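Local coordinates for lipoprotein (Bacillus anthracis, PDB 4JG9) that is of unknown function but, as a putative lipoprotein made of beta strands and loops, may bind lipid, at residues A[73-78]-A[90-95]; A[102-107]-A[134-139]; A[109-114]-A[152-157]; A[51-56]-A[168-173]. One frame throughout, in Å; residues are numbered along the deposited sequence.

Contact 1 (A[73-78]-A[90-95]); sequences EKIAMA and IMWYFL
Met77, a selenomethionine, lies over the indole of Trp92 where the antiparallel strands 75-78 and 88-94 form a beta hairpin. Its CB sits almost on the normal of the five-membered ring, 3.9 Å from CB to the Trp92 centroid and 10° off the perpendicular, a CH-pi contact. Beyond CB, CG takes the position between the backbone N and the carbonyl carbon (chi1 53°), and SE leaves the ring obliquely, 5.0 Å from the centroid of the Trp92 six-membered ring, as a Met-aromatic contact. The bend at chi3 brings CE against Ile90, 3.8 Å from Met77 CE to Ile90 CD1. Beside Met77, Ile75 extends CG1 to the edge of the Trp92 ring, in its plane, and reaches Phe94 with its tip, 3.7 Å from Ile75 CD1 to Phe94 CE1. On the other face of the sheet Tyr93 turns the edge of its ring to the backbone of Ala76 and Ala78, with CE1 also touching Ala78 CB. The strands are joined by Ala76 N to Tyr93 O, Tyr93 N to Ala76 O (2.7 Å) and Ala78 N to Met91 O (2.9 Å). At the open end Leu95 N reaches Lys74 O only through a weak, bent bond, next to the classic beta bulge at Lys74 and Ile75; Lys74 NZ turns to Asp167 for a salt bridge. The backbone bonds set the register, while the Met77 chain, Ile75 and the rings of Trp92 and Phe94 make the face turned to strand 153-161 hydrophobic.

Contact 2 (A[102-107]-A[134-139]); sequences GKLSII and NTIDST
Lys103 bends back over Thr135 so that NZ donates to the threonine hydroxyl, 2.8 Å from Lys103 NZ to Thr135 OG1. Its CG lies beside the backbone N, and the bend comes at chi2 (-68°); beyond it the chain is close to extended. On the way CD passes the carbonyl of Asn134, 3.4 Å from Lys103 CD to Asn134 O. Ser133 O is a second acceptor for the amine. Thr135 keeps OG1 beside its own backbone N, while its methyl lies against the backbone of Gly102, 3.7 Å from Thr135 CG2 to Gly102 CA. Gly102 and Ile136 exchange both backbone bonds of a hydrogen-bonded antiparallel pair, Gly102 N to Ile136 O at 3.0 Å and Ile136 N to Gly102 O at 2.9 Å. Ile136 has CG1 between its backbone N and carbonyl carbon (chi1 71°), which brings CG1 close to Gly102 O; its CD1 lies 4.2 Å from Leu104 CD1. Strand 102-110 lies between strands 131-136 and 153-161 of its sheet, with Leu104 on Ile159 and Val161, while Ile136 packs on Phe94 of strand 88-94 in the other sheet.

Contact 3 (A[109-114]-A[152-157]); sequences LKQGSV and SGLWVL
Antiparallel strands 102-110 and 153-161 end their pairing here, where the first leaves the sheet in a type II beta turn from Lys110 to Ser113. Lys110 lies across the indole of Trp155: its CB stands over the six-membered ring, 3.6 Å from CB to the Trp155 centroid and 5° off the normal, a CH-pi contact. With CG anti to the backbone N (chi1 -163°) and the rest extended, CG and CD continue across the ring, 3.7 Å from Lys110 CD to Trp155 CZ2, and NZ reaches the carbonyl of Ser152, 3.1 Å from Lys110 NZ to Ser152 O and from above the carbonyl plane. Ser151 OG also bonds this amine, and Ser151 O takes Trp155 NE1, so one loop receives both side chains. Along the strand pair Val156 N bonds Leu109 O at 2.9 Å, Leu109 N bonds Val156 O, and Gln111 N bonds Leu154 O at 3.0 Å as the turn begins, with Ser113 N closing it on Lys110 O. Gln111 extends alongside Leu154, and a water donates to Gln111 OE1 and accepts from Leu154 N, 2.6 Å from the water oxygen to Gln111 OE1. Gln38 of the second subunit packs on Lys110, Ser113 and Trp155.

Contact 4 (A[51-56]-A[168-173]); sequences KDVNWE and QFVITA
Val170 points toward the loop 51-56 and is covered by it, each branch meeting its own pair of residues. Its CG2 crosses the isopropyl group of Val53, 3.8 Å from Val170 CG2 to Val53 CG1, and also lies 3.7 Å from Asn54 O. CG1, anti to the backbone N (chi1 171°), touches the carbonyl of Glu56, 3.5 Å from Val170 CG1 to Glu56 O, and, more loosely and obliquely, the indole of Trp55, 4.4 Å from Val170 CG1 to Trp55 CE3. Trp55 in turn has Val53 CG1 over one face, so this methyl lies against both the ring and Val170. The other Val53 methyl touches the amide of Gln168, 3.5 Å from Val53 CG2 to Gln168 OE1; the long Gln168 chain crosses the valine, and its NE2 is held by Asn158 OD1 and Val49 O. An inverse gamma turn centred on Trp55, closed by Glu56 N to Asn54 O, bends the loop around Val170. Across the contact the union is by van der Waals packing. The loop precedes strand 60-63 and lies along strand 164-173, where Thr58 takes over with backbone bonding to Val170, while Trp55 continues onto Leu154 and Val156 of the neighbouring strand 153-161.

How the contacts relate
From the N terminus, the loop 51-56 comes first and meets strand 164-173 more than 110 residues later, so contact 4 closes a long loop that contains the other three. Contact 1 closes early as a hairpin in one sheet, before contacts 2 and 3 open on strand 102-110 of the other. Those two cross: 102-107 pairs with 134-139 and 109-114 with 152-157, their centres about 22 Å apart. Strand 153-161 then runs on to 164-173, bringing contact 3 within about 8 Å of contact 4, centre to centre. Between the sheets, contact 1 meets each of the others: Phe94 on Ile136, Trp92 on Leu157, and both Trp92 and Met77 on Phe169.

Contact 1 (A[73-78]-A[90-95])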
loop_
_atom_site.group_PDB
_atom_site.type_symbol
_atom_site.label_atom_id
_atom_site.label_comp_id
_atom_site.label_asym_id
_atom_site.label_seq_id
_atom_site.Cartn_x
_atom_site.Cartn_y
_atom_site.Cartn_z
ATOM N N GLU A 73 -11.758 -15.276 21.982
ATOM C CA GLU A 73 -11.200 -14.644 23.167
ATOM C C GLU A 73 -10.081 -13.672 22.833
ATOM O O GLU A 73 -9.392 -13.193 23.719
ATOM C CB GLU A 73 -10.723 -15.692 24.174
ATOM C CG GLU A 73 -11.850 -16.428 24.877
ATOM C CD GLU A 73 -11.362 -17.433 25.904
ATOM O OE1 GLU A 73 -10.212 -17.312 26.368
ATOM O OE2 GLU A 73 -12.137 -18.343 26.257
ATOM N N LYS A 74 -9.892 -13.391 21.553
ATOM C CA LYS A 74 -8.865 -12.449 21.144
ATOM C C LYS A 74 -9.410 -11.397 20.201
ATOM O O LYS A 74 -9.782 -10.312 20.621
ATOM C CB LYS A 74 -7.690 -13.183 20.512
ATOM C CG LYS A 74 -6.980 -14.109 21.478
ATOM C CD LYS A 74 -5.636 -14.558 20.943
ATOM C CE LYS A 74 -4.630 -13.425 20.950
ATOM N NZ LYS A 74 -3.308 -13.875 20.444
ATOM N N ILE A 75 -9.459 -11.729 18.922
ATOM C CA ILE A 75 -9.988 -10.818 17.932
ATOM C C ILE A 75 -10.815 -11.560 16.893
ATOM O O ILE A 75 -10.484 -12.663 16.506
ATOM C CB ILE A 75 -8.855 -10.015 17.268
ATOM C CG1 ILE A 75 -9.416 -8.839 16.476
ATOM C CG2 ILE A 75 -7.996 -10.914 16.399
ATOM C CD1 ILE A 75 -8.374 -7.816 16.096
ATOM N N ALA A 76 -11.888 -10.937 16.437
ATOM C CA ALA A 76 -12.747 -11.539 15.434
ATOM C C ALA A 76 -13.503 -10.470 14.671
ATOM O O ALA A 76 -13.588 -9.323 15.123
ATOM C CB ALA A 76 -13.720 -12.517 16.092
HETATM N N MSE A 77 -14.043 -10.844 13.512
HETATM C CA MSE A 77 -14.927 -9.962 12.763
HETATM C C MSE A 77 -16.310 -10.583 12.681
HETATM O O MSE A 77 -16.470 -11.789 12.892
HETATM C CB MSE A 77 -14.389 -9.704 11.361
HETATM C CG MSE A 77 -14.068 -10.975 10.592
HETATM SE SE MSE A 77 -13.551 -10.633 8.712
HETATM C CE MSE A 77 -15.313 -11.017 7.976
ATOM N N ALA A 78 -17.314 -9.762 12.387
ATOM C CA ALA A 78 -18.653 -10.286 12.179
ATOM C C ALA A 78 -18.614 -11.279 11.026
ATOM O O ALA A 78 -17.940 -11.047 10.010
ATOM C CB ALA A 78 -19.620 -9.159 11.874
ATOM N N ILE A 90 -17.282 -3.986 7.793
ATOM C CA ILE A 90 -17.456 -5.130 8.668
ATOM C C ILE A 90 -17.051 -4.801 10.090
ATOM O O ILE A 90 -15.993 -4.229 10.342
ATOM C CB ILE A 90 -16.677 -6.352 8.150
ATOM C CG1 ILE A 90 -17.242 -6.740 6.780
ATOM C CG2 ILE A 90 -16.806 -7.520 9.127
ATOM C CD1 ILE A 90 -16.598 -7.922 6.112
HETATM N N MSE A 91 -17.927 -5.138 11.024
HETATM C CA MSE A 91 -17.647 -4.849 12.409
HETATM C C MSE A 91 -16.571 -5.784 12.970
HETATM O O MSE A 91 -16.645 -7.012 12.827
HETATM C CB MSE A 91 -18.938 -4.880 13.224
HETATM C CG MSE A 91 -19.570 -3.480 13.378
HETATM SE SE MSE A 91 -18.623 -2.509 14.794
HETATM C CE MSE A 91 -18.359 -4.123 15.840
ATOM N N TRP A 92 -15.547 -5.190 13.574
ATOM C CA TRP A 92 -14.498 -5.968 14.218
ATOM C C TRP A 92 -14.675 -5.931 15.728
ATOM O O TRP A 92 -15.157 -4.934 16.278
ATOM C CB TRP A 92 -13.123 -5.458 13.816
ATOM C CG TRP A 92 -12.709 -5.975 12.488
ATOM C CD1 TRP A 92 -13.284 -5.685 11.279
ATOM C CD2 TRP A 92 -11.629 -6.873 12.215
ATOM N NE1 TRP A 92 -12.635 -6.358 10.271
ATOM C CE2 TRP A 92 -11.610 -7.088 10.814
ATOM C CE3 TRP A 92 -10.676 -7.515 13.011
ATOM C CZ2 TRP A 92 -10.673 -7.919 10.193
ATOM C CZ3 TRP A 92 -9.740 -8.346 12.390
ATOM C CH2 TRP A 92 -9.749 -8.536 10.994
ATOM N N TYR A 93 -14.296 -7.025 16.388
ATOM C CA TYR A 93 -14.507 -7.169 17.823
ATOM C C TYR A 93 -13.214 -7.521 18.543
ATOM O O TYR A 93 -12.520 -8.481 18.163
ATOM C CB TYR A 93 -15.554 -8.257 18.093
ATOM C CG TYR A 93 -16.920 -7.960 17.527
ATOM C CD1 TYR A 93 -17.233 -8.285 16.212
ATOM C CD2 TYR A 93 -17.909 -7.375 18.309
ATOM C CE1 TYR A 93 -18.497 -8.025 15.689
ATOM C CE2 TYR A 93 -19.170 -7.108 17.796
ATOM C CZ TYR A 93 -19.461 -7.439 16.487
ATOM O OH TYR A 93 -20.711 -7.180 15.964
ATOM N N PHE A 94 -12.915 -6.763 19.598
ATOM C CA PHE A 94 -11.691 -6.950 20.369
ATOM C C PHE A 94 -11.996 -7.662 21.668
ATOM O O PHE A 94 -12.238 -7.024 22.692
ATOM C CB PHE A 94 -11.010 -5.601 20.604
ATOM C CG PHE A 94 -10.824 -4.821 19.343
ATOM C CD1 PHE A 94 -9.885 -5.216 18.408
ATOM C CD2 PHE A 94 -11.618 -3.725 19.068
ATOM C CE1 PHE A 94 -9.730 -4.525 17.236
ATOM C CE2 PHE A 94 -11.466 -3.028 17.898
ATOM C CZ PHE A 94 -10.522 -3.427 16.980
ATOM N N LEU A 95 -11.983 -8.992 21.597
ATOM C CA LEU A 95 -12.431 -9.867 22.667
ATOM C C LEU A 95 -11.420 -9.943 23.790
ATOM O O LEU A 95 -11.780 -10.134 24.956
ATOM C CB LEU A 95 -12.689 -11.271 22.112
ATOM C CG LEU A 95 -13.467 -11.308 20.789
ATOM C CD1 LEU A 95 -13.505 -12.713 20.227
ATOM C CD2 LEU A 95 -14.893 -10.795 20.998
#

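Contact 2 (A[102-107]-A[134-139])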
loop_
_atom_site.group_PDB
_atom_site.type_symbol
_atom_site.label_atom_id
_atom_site.label_comp_id
_atom_site.label_asym_id
_atom_site.label_seq_id
_atom_site.Cartn_x
_atom_site.Cartn_y
_atom_site.Cartn_z
ATOM N N GLY A 102 -2.599 0.601 20.500
ATOM C CA GLY A 102 -1.883 1.045 19.310
ATOM C C GLY A 102 -2.740 1.132 18.058
ATOM O O GLY A 102 -3.902 0.729 18.062
ATOM N N LYS A 103 -2.176 1.645 16.971
ATOM C CA LYS A 103 -2.914 1.624 15.718
ATOM C C LYS A 103 -3.003 0.166 15.262
ATOM O O LYS A 103 -2.095 -0.638 15.511
ATOM C CB LYS A 103 -2.207 2.437 14.627
ATOM C CG LYS A 103 -1.800 3.834 14.999
ATOM C CD LYS A 103 -2.959 4.759 15.224
ATOM C CE LYS A 103 -2.418 6.191 15.290
ATOM N NZ LYS A 103 -3.343 7.068 16.044
ATOM N N LEU A 104 -4.091 -0.169 14.585
ATOM C CA LEU A 104 -4.300 -1.538 14.119
ATOM C C LEU A 104 -3.907 -1.676 12.659
ATOM O O LEU A 104 -4.343 -0.884 11.815
ATOM C CB LEU A 104 -5.769 -1.936 14.294
ATOM C CG LEU A 104 -6.193 -3.323 13.827
ATOM C CD1 LEU A 104 -5.747 -4.379 14.816
ATOM C CD2 LEU A 104 -7.697 -3.358 13.660
ATOM N N SER A 105 -3.076 -2.670 12.364
ATOM C CA SER A 105 -2.697 -2.961 10.981
ATOM C C SER A 105 -3.189 -4.332 10.525
ATOM O O SER A 105 -3.185 -5.308 11.285
ATOM C CB SER A 105 -1.174 -2.889 10.786
ATOM O OG SER A 105 -0.624 -1.664 11.239
ATOM N N ILE A 106 -3.615 -4.394 9.273
ATOM C CA ILE A 106 -3.981 -5.654 8.668
ATOM C C ILE A 106 -3.244 -5.810 7.351
ATOM O O ILE A 106 -3.391 -4.989 6.451
ATOM C CB ILE A 106 -5.474 -5.749 8.388
ATOM C CG1 ILE A 106 -6.255 -5.736 9.698
ATOM C CG2 ILE A 106 -5.776 -7.037 7.630
ATOM C CD1 ILE A 106 -7.715 -5.476 9.496
ATOM N N ILE A 107 -2.454 -6.871 7.246
ATOM C CA ILE A 107 -1.706 -7.170 6.036
ATOM C C ILE A 107 -2.171 -8.513 5.493
ATOM O O ILE A 107 -1.998 -9.538 6.152
ATOM C CB ILE A 107 -0.213 -7.261 6.336
ATOM C CG1 ILE A 107 0.285 -5.946 6.958
ATOM C CG2 ILE A 107 0.564 -7.621 5.080
ATOM C CD1 ILE A 107 1.790 -5.895 7.142
ATOM N N ASN A 134 -6.975 5.402 13.704
ATOM C CA ASN A 134 -7.268 5.498 15.134
ATOM C C ASN A 134 -6.493 4.486 15.965
ATOM O O ASN A 134 -6.061 3.439 15.468
ATOM C CB ASN A 134 -8.764 5.339 15.373
ATOM C CG ASN A 134 -9.258 3.956 15.016
ATOM O OD1 ASN A 134 -9.231 3.559 13.845
ATOM N ND2 ASN A 134 -9.744 3.225 16.018
ATOM N N THR A 135 -6.320 4.808 17.239
ATOM C CA THR A 135 -5.598 3.959 18.170
ATOM C C THR A 135 -6.610 3.148 18.950
ATOM O O THR A 135 -7.576 3.713 19.464
ATOM C CB THR A 135 -4.810 4.824 19.168
ATOM O OG1 THR A 135 -3.932 5.705 18.459
ATOM C CG2 THR A 135 -4.028 3.958 20.144
ATOM N N ILE A 136 -6.421 1.834 19.029
ATOM C CA ILE A 136 -7.319 1.004 19.831
ATOM C C ILE A 136 -6.646 0.631 21.144
ATOM O O ILE A 136 -5.436 0.808 21.293
ATOM C CB ILE A 136 -7.735 -0.294 19.096
ATOM C CG1 ILE A 136 -6.555 -1.258 19.015
ATOM C CG2 ILE A 136 -8.295 0.005 17.706
ATOM C CD1 ILE A 136 -6.904 -2.598 18.453
ATOM N N ASP A 137 -7.441 0.130 22.091
ATOM C CA ASP A 137 -6.950 -0.366 23.378
ATOM C C ASP A 137 -7.948 -1.380 23.949
ATOM O O ASP A 137 -8.910 -1.749 23.273
ATOM C CB ASP A 137 -6.713 0.786 24.360
ATOM C CG ASP A 137 -7.963 1.629 24.593
ATOM O OD1 ASP A 137 -9.095 1.104 24.487
ATOM O OD2 ASP A 137 -7.815 2.841 24.845
ATOM N N SER A 138 -7.736 -1.785 25.199
ATOM C CA SER A 138 -8.590 -2.764 25.880
ATOM C C SER A 138 -10.043 -2.316 26.073
ATOM O O SER A 138 -10.913 -3.135 26.356
ATOM C CB SER A 138 -7.987 -3.118 27.233
ATOM O OG SER A 138 -7.810 -1.938 28.001
ATOM N N THR A 139 -10.304 -1.024 25.905
ATOM C CA THR A 139 -11.642 -0.472 26.092
ATOM C C THR A 139 -12.380 -0.220 24.772
ATOM O O THR A 139 -13.548 0.169 24.779
ATOM C CB THR A 139 -11.605 0.882 26.836
ATOM O OG1 THR A 139 -11.317 1.933 25.902
ATOM C CG2 THR A 139 -10.561 0.872 27.933
#

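Contact 3 (A[109-114]-A[152-157])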
loop_
_atom_site.group_PDB
_atom_site.type_symbol
_atom_site.label_atom_id
_atom_site.label_comp_id
_atom_site.label_asym_id
_atom_site.label_seq_id
_atom_site.Cartn_x
_atom_site.Cartn_y
_atom_site.Cartn_z
ATOM N N LEU A 109 -2.572 -11.675 2.560
ATOM C CA LEU A 109 -1.970 -12.409 1.449
ATOM C C LEU A 109 -2.908 -13.494 0.975
ATOM O O LEU A 109 -3.501 -14.224 1.778
ATOM C CB LEU A 109 -0.636 -13.038 1.845
ATOM C CG LEU A 109 0.486 -12.023 2.068
ATOM C CD1 LEU A 109 0.736 -11.823 3.554
ATOM C CD2 LEU A 109 1.752 -12.441 1.328
ATOM N N LYS A 110 -3.034 -13.608 -0.336
ATOM C CA LYS A 110 -3.841 -14.655 -0.903
ATOM C C LYS A 110 -3.098 -15.972 -0.773
ATOM O O LYS A 110 -1.867 -16.000 -0.646
ATOM C CB LYS A 110 -4.148 -14.365 -2.375
ATOM C CG LYS A 110 -5.307 -15.178 -2.912
ATOM C CD LYS A 110 -5.662 -14.786 -4.318
ATOM C CE LYS A 110 -6.885 -15.578 -4.746
ATOM N NZ LYS A 110 -7.291 -15.285 -6.142
ATOM N N GLN A 111 -3.851 -17.062 -0.783
ATOM C CA GLN A 111 -3.260 -18.385 -0.785
ATOM C C GLN A 111 -2.341 -18.513 -1.983
ATOM O O GLN A 111 -2.713 -18.125 -3.092
ATOM C CB GLN A 111 -4.344 -19.437 -0.857
ATOM C CG GLN A 111 -3.840 -20.822 -0.655
ATOM C CD GLN A 111 -4.964 -21.818 -0.705
ATOM O OE1 GLN A 111 -6.038 -21.522 -1.226
ATOM N NE2 GLN A 111 -4.737 -23.000 -0.148
ATOM N N GLY A 112 -1.121 -18.984 -1.747
ATOM C CA GLY A 112 -0.158 -19.166 -2.821
ATOM C C GLY A 112 0.585 -17.904 -3.240
ATOM O O GLY A 112 1.313 -17.900 -4.228
ATOM N N SER A 113 0.416 -16.832 -2.477
ATOM C CA SER A 113 1.024 -15.551 -2.801
ATOM C C SER A 113 2.118 -15.172 -1.799
ATOM O O SER A 113 2.044 -15.532 -0.619
ATOM C CB SER A 113 -0.059 -14.467 -2.834
ATOM O OG SER A 113 0.496 -13.178 -2.995
ATOM N N VAL A 114 3.139 -14.462 -2.273
ATOM C CA VAL A 114 4.153 -13.890 -1.387
ATOM C C VAL A 114 4.052 -12.370 -1.458
ATOM O O VAL A 114 4.944 -11.646 -1.024
ATOM C CB VAL A 114 5.581 -14.353 -1.762
ATOM C CG1 VAL A 114 5.732 -15.845 -1.533
ATOM C CG2 VAL A 114 5.903 -13.981 -3.207
ATOM N N SER A 152 -11.346 -13.574 -5.601
ATOM C CA SER A 152 -11.983 -14.602 -4.789
ATOM C C SER A 152 -11.025 -15.738 -4.457
ATOM O O SER A 152 -10.199 -16.129 -5.283
ATOM C CB SER A 152 -13.203 -15.167 -5.505
ATOM O OG SER A 152 -12.812 -15.946 -6.621
ATOM N N GLY A 153 -11.172 -16.279 -3.252
ATOM C CA GLY A 153 -10.333 -17.363 -2.783
ATOM C C GLY A 153 -10.054 -17.202 -1.303
ATOM O O GLY A 153 -10.677 -16.377 -0.637
ATOM N N LEU A 154 -9.092 -17.962 -0.794
ATOM C CA LEU A 154 -8.704 -17.851 0.604
ATOM C C LEU A 154 -7.612 -16.790 0.769
ATOM O O LEU A 154 -6.687 -16.668 -0.056
ATOM C CB LEU A 154 -8.226 -19.204 1.137
ATOM C CG LEU A 154 -9.252 -20.357 1.168
ATOM C CD1 LEU A 154 -8.607 -21.682 1.539
ATOM C CD2 LEU A 154 -10.359 -20.039 2.150
ATOM N N TRP A 155 -7.757 -16.005 1.832
ATOM C CA TRP A 155 -6.835 -14.942 2.185
ATOM C C TRP A 155 -6.507 -15.083 3.656
ATOM O O TRP A 155 -7.401 -15.326 4.469
ATOM C CB TRP A 155 -7.485 -13.574 1.962
ATOM C CG TRP A 155 -7.695 -13.231 0.515
ATOM C CD1 TRP A 155 -8.727 -13.634 -0.281
ATOM C CD2 TRP A 155 -6.847 -12.412 -0.309
ATOM N NE1 TRP A 155 -8.571 -13.120 -1.551
ATOM C CE2 TRP A 155 -7.426 -12.369 -1.591
ATOM C CE3 TRP A 155 -5.653 -11.718 -0.082
ATOM C CZ2 TRP A 155 -6.856 -11.651 -2.646
ATOM C CZ3 TRP A 155 -5.080 -11.004 -1.133
ATOM C CH2 TRP A 155 -5.679 -10.977 -2.396
ATOM N N VAL A 156 -5.233 -14.936 4.004
ATOM C CA VAL A 156 -4.851 -14.866 5.404
ATOM C C VAL A 156 -4.761 -13.404 5.829
ATOM O O VAL A 156 -4.236 -12.556 5.094
ATOM C CB VAL A 156 -3.532 -15.613 5.704
ATOM C CG1 VAL A 156 -2.358 -14.998 4.923
ATOM C CG2 VAL A 156 -3.248 -15.628 7.221
ATOM N N LEU A 157 -5.298 -13.105 7.003
ATOM C CA LEU A 157 -5.258 -11.751 7.527
ATOM C C LEU A 157 -4.265 -11.660 8.682
ATOM O O LEU A 157 -4.529 -12.180 9.764
ATOM C CB LEU A 157 -6.646 -11.362 8.012
ATOM C CG LEU A 157 -7.585 -10.654 7.040
ATOM C CD1 LEU A 157 -7.562 -11.291 5.685
ATOM C CD2 LEU A 157 -9.002 -10.675 7.604
HETATM O O HOH W 1 -7.439 -19.796 -2.607
#

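Contact 4 (A[51-56]-A[168-173])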
loop_
_atom_site.group_PDB
_atom_site.type_symbol
_atom_site.label_atom_id
_atom_site.label_comp_id
_atom_site.label_asym_id
_atom_site.label_seq_id
_atom_site.Cartn_x
_atom_site.Cartn_y
_atom_site.Cartn_z
ATOM N N LYS A 51 4.300 -19.310 7.868
ATOM C CA LYS A 51 4.852 -20.651 8.093
ATOM C C LYS A 51 3.860 -21.743 8.514
ATOM O O LYS A 51 3.863 -22.847 7.956
ATOM C CB LYS A 51 6.047 -20.605 9.062
ATOM C CG LYS A 51 5.663 -20.242 10.502
ATOM C CD LYS A 51 6.856 -20.206 11.456
ATOM C CE LYS A 51 6.386 -19.965 12.893
ATOM N NZ LYS A 51 7.425 -20.273 13.914
ATOM N N ASP A 52 2.976 -21.422 9.450
ATOM C CA ASP A 52 2.095 -22.439 10.012
ATOM C C ASP A 52 0.642 -22.202 9.672
ATOM O O ASP A 52 -0.246 -22.728 10.337
ATOM C CB ASP A 52 2.247 -22.469 11.529
ATOM C CG ASP A 52 3.632 -22.867 11.963
ATOM O OD1 ASP A 52 4.156 -23.880 11.443
ATOM O OD2 ASP A 52 4.201 -22.147 12.811
ATOM N N VAL A 53 0.393 -21.438 8.618
ATOM C CA VAL A 53 -0.972 -21.092 8.283
ATOM C C VAL A 53 -1.698 -22.333 7.790
ATOM O O VAL A 53 -1.186 -23.080 6.960
ATOM C CB VAL A 53 -1.035 -19.959 7.231
ATOM C CG1 VAL A 53 -2.446 -19.805 6.662
ATOM C CG2 VAL A 53 -0.539 -18.646 7.839
ATOM N N ASN A 54 -2.885 -22.560 8.321
ATOM C CA ASN A 54 -3.686 -23.667 7.867
ATOM C C ASN A 54 -4.621 -23.048 6.863
ATOM O O ASN A 54 -5.458 -22.231 7.210
ATOM C CB ASN A 54 -4.460 -24.263 9.037
ATOM C CG ASN A 54 -5.257 -25.490 8.648
ATOM O OD1 ASN A 54 -5.057 -26.064 7.580
ATOM N ND2 ASN A 54 -6.171 -25.895 9.518
ATOM N N TRP A 55 -4.483 -23.438 5.606
ATOM C CA TRP A 55 -5.245 -22.785 4.562
ATOM C C TRP A 55 -6.644 -23.331 4.416
ATOM O O TRP A 55 -6.985 -23.988 3.449
ATOM C CB TRP A 55 -4.475 -22.793 3.246
ATOM C CG TRP A 55 -3.425 -21.738 3.232
ATOM C CD1 TRP A 55 -2.109 -21.893 3.515
ATOM C CD2 TRP A 55 -3.616 -20.350 2.962
ATOM N NE1 TRP A 55 -1.462 -20.694 3.423
ATOM C CE2 TRP A 55 -2.368 -19.729 3.081
ATOM C CE3 TRP A 55 -4.721 -19.574 2.623
ATOM C CZ2 TRP A 55 -2.194 -18.373 2.876
ATOM C CZ3 TRP A 55 -4.547 -18.234 2.419
ATOM C CH2 TRP A 55 -3.295 -17.644 2.543
ATOM N N GLU A 56 -7.446 -23.027 5.421
ATOM C CA GLU A 56 -8.837 -23.391 5.459
ATOM C C GLU A 56 -9.559 -22.232 6.111
ATOM O O GLU A 56 -9.007 -21.575 6.980
ATOM C CB GLU A 56 -9.004 -24.652 6.294
ATOM C CG GLU A 56 -10.370 -25.295 6.215
ATOM C CD GLU A 56 -10.443 -26.584 7.006
ATOM O OE1 GLU A 56 -9.403 -27.238 7.181
ATOM O OE2 GLU A 56 -11.543 -26.941 7.454
ATOM N N GLN A 168 -3.382 -13.931 13.478
ATOM C CA GLN A 168 -3.732 -14.088 12.075
ATOM C C GLN A 168 -4.895 -15.066 11.933
ATOM O O GLN A 168 -5.087 -15.928 12.785
ATOM C CB GLN A 168 -2.522 -14.598 11.291
ATOM C CG GLN A 168 -2.206 -16.069 11.519
ATOM C CD GLN A 168 -0.867 -16.494 10.928
ATOM O OE1 GLN A 168 -0.402 -17.605 11.177
ATOM N NE2 GLN A 168 -0.224 -15.600 10.180
ATOM N N PHE A 169 -5.690 -14.918 10.881
ATOM C CA PHE A 169 -6.678 -15.940 10.551
ATOM C C PHE A 169 -7.082 -15.881 9.084
ATOM O O PHE A 169 -6.812 -14.896 8.399
ATOM C CB PHE A 169 -7.893 -15.921 11.505
ATOM C CG PHE A 169 -8.708 -14.667 11.443
ATOM C CD1 PHE A 169 -9.780 -14.557 10.570
ATOM C CD2 PHE A 169 -8.423 -13.609 12.276
ATOM C CE1 PHE A 169 -10.541 -13.397 10.513
ATOM C CE2 PHE A 169 -9.174 -12.441 12.221
ATOM C CZ PHE A 169 -10.234 -12.338 11.338
ATOM N N VAL A 170 -7.703 -16.950 8.603
ATOM C CA VAL A 170 -8.018 -17.087 7.190
ATOM C C VAL A 170 -9.498 -16.855 6.918
ATOM O O VAL A 170 -10.360 -17.351 7.641
ATOM C CB VAL A 170 -7.590 -18.482 6.671
ATOM C CG1 VAL A 170 -8.093 -18.723 5.267
ATOM C CG2 VAL A 170 -6.077 -18.609 6.714
ATOM N N ILE A 171 -9.795 -16.103 5.866
ATOM C CA ILE A 171 -11.178 -15.850 5.484
ATOM C C ILE A 171 -11.371 -16.246 4.035
ATOM O O ILE A 171 -10.397 -16.491 3.320
ATOM C CB ILE A 171 -11.566 -14.363 5.687
ATOM C CG1 ILE A 171 -10.651 -13.455 4.866
ATOM C CG2 ILE A 171 -11.452 -13.974 7.156
ATOM C CD1 ILE A 171 -11.365 -12.684 3.831
ATOM N N THR A 172 -12.626 -16.330 3.610
ATOM C CA THR A 172 -12.951 -16.677 2.232
ATOM C C THR A 172 -13.562 -15.484 1.525
ATOM O O THR A 172 -14.464 -14.838 2.052
ATOM C CB THR A 172 -13.971 -17.814 2.169
ATOM O OG1 THR A 172 -13.485 -18.932 2.917
ATOM C CG2 THR A 172 -14.219 -18.228 0.729
ATOM N N ALA A 173 -13.077 -15.185 0.332
ATOM C CA ALA A 173 -13.726 -14.182 -0.491
ATOM C C ALA A 173 -14.427 -14.886 -1.633
ATOM O O ALA A 173 -13.852 -15.752 -2.300
ATOM C CB ALA A 173 -12.711 -13.162 -1.026
#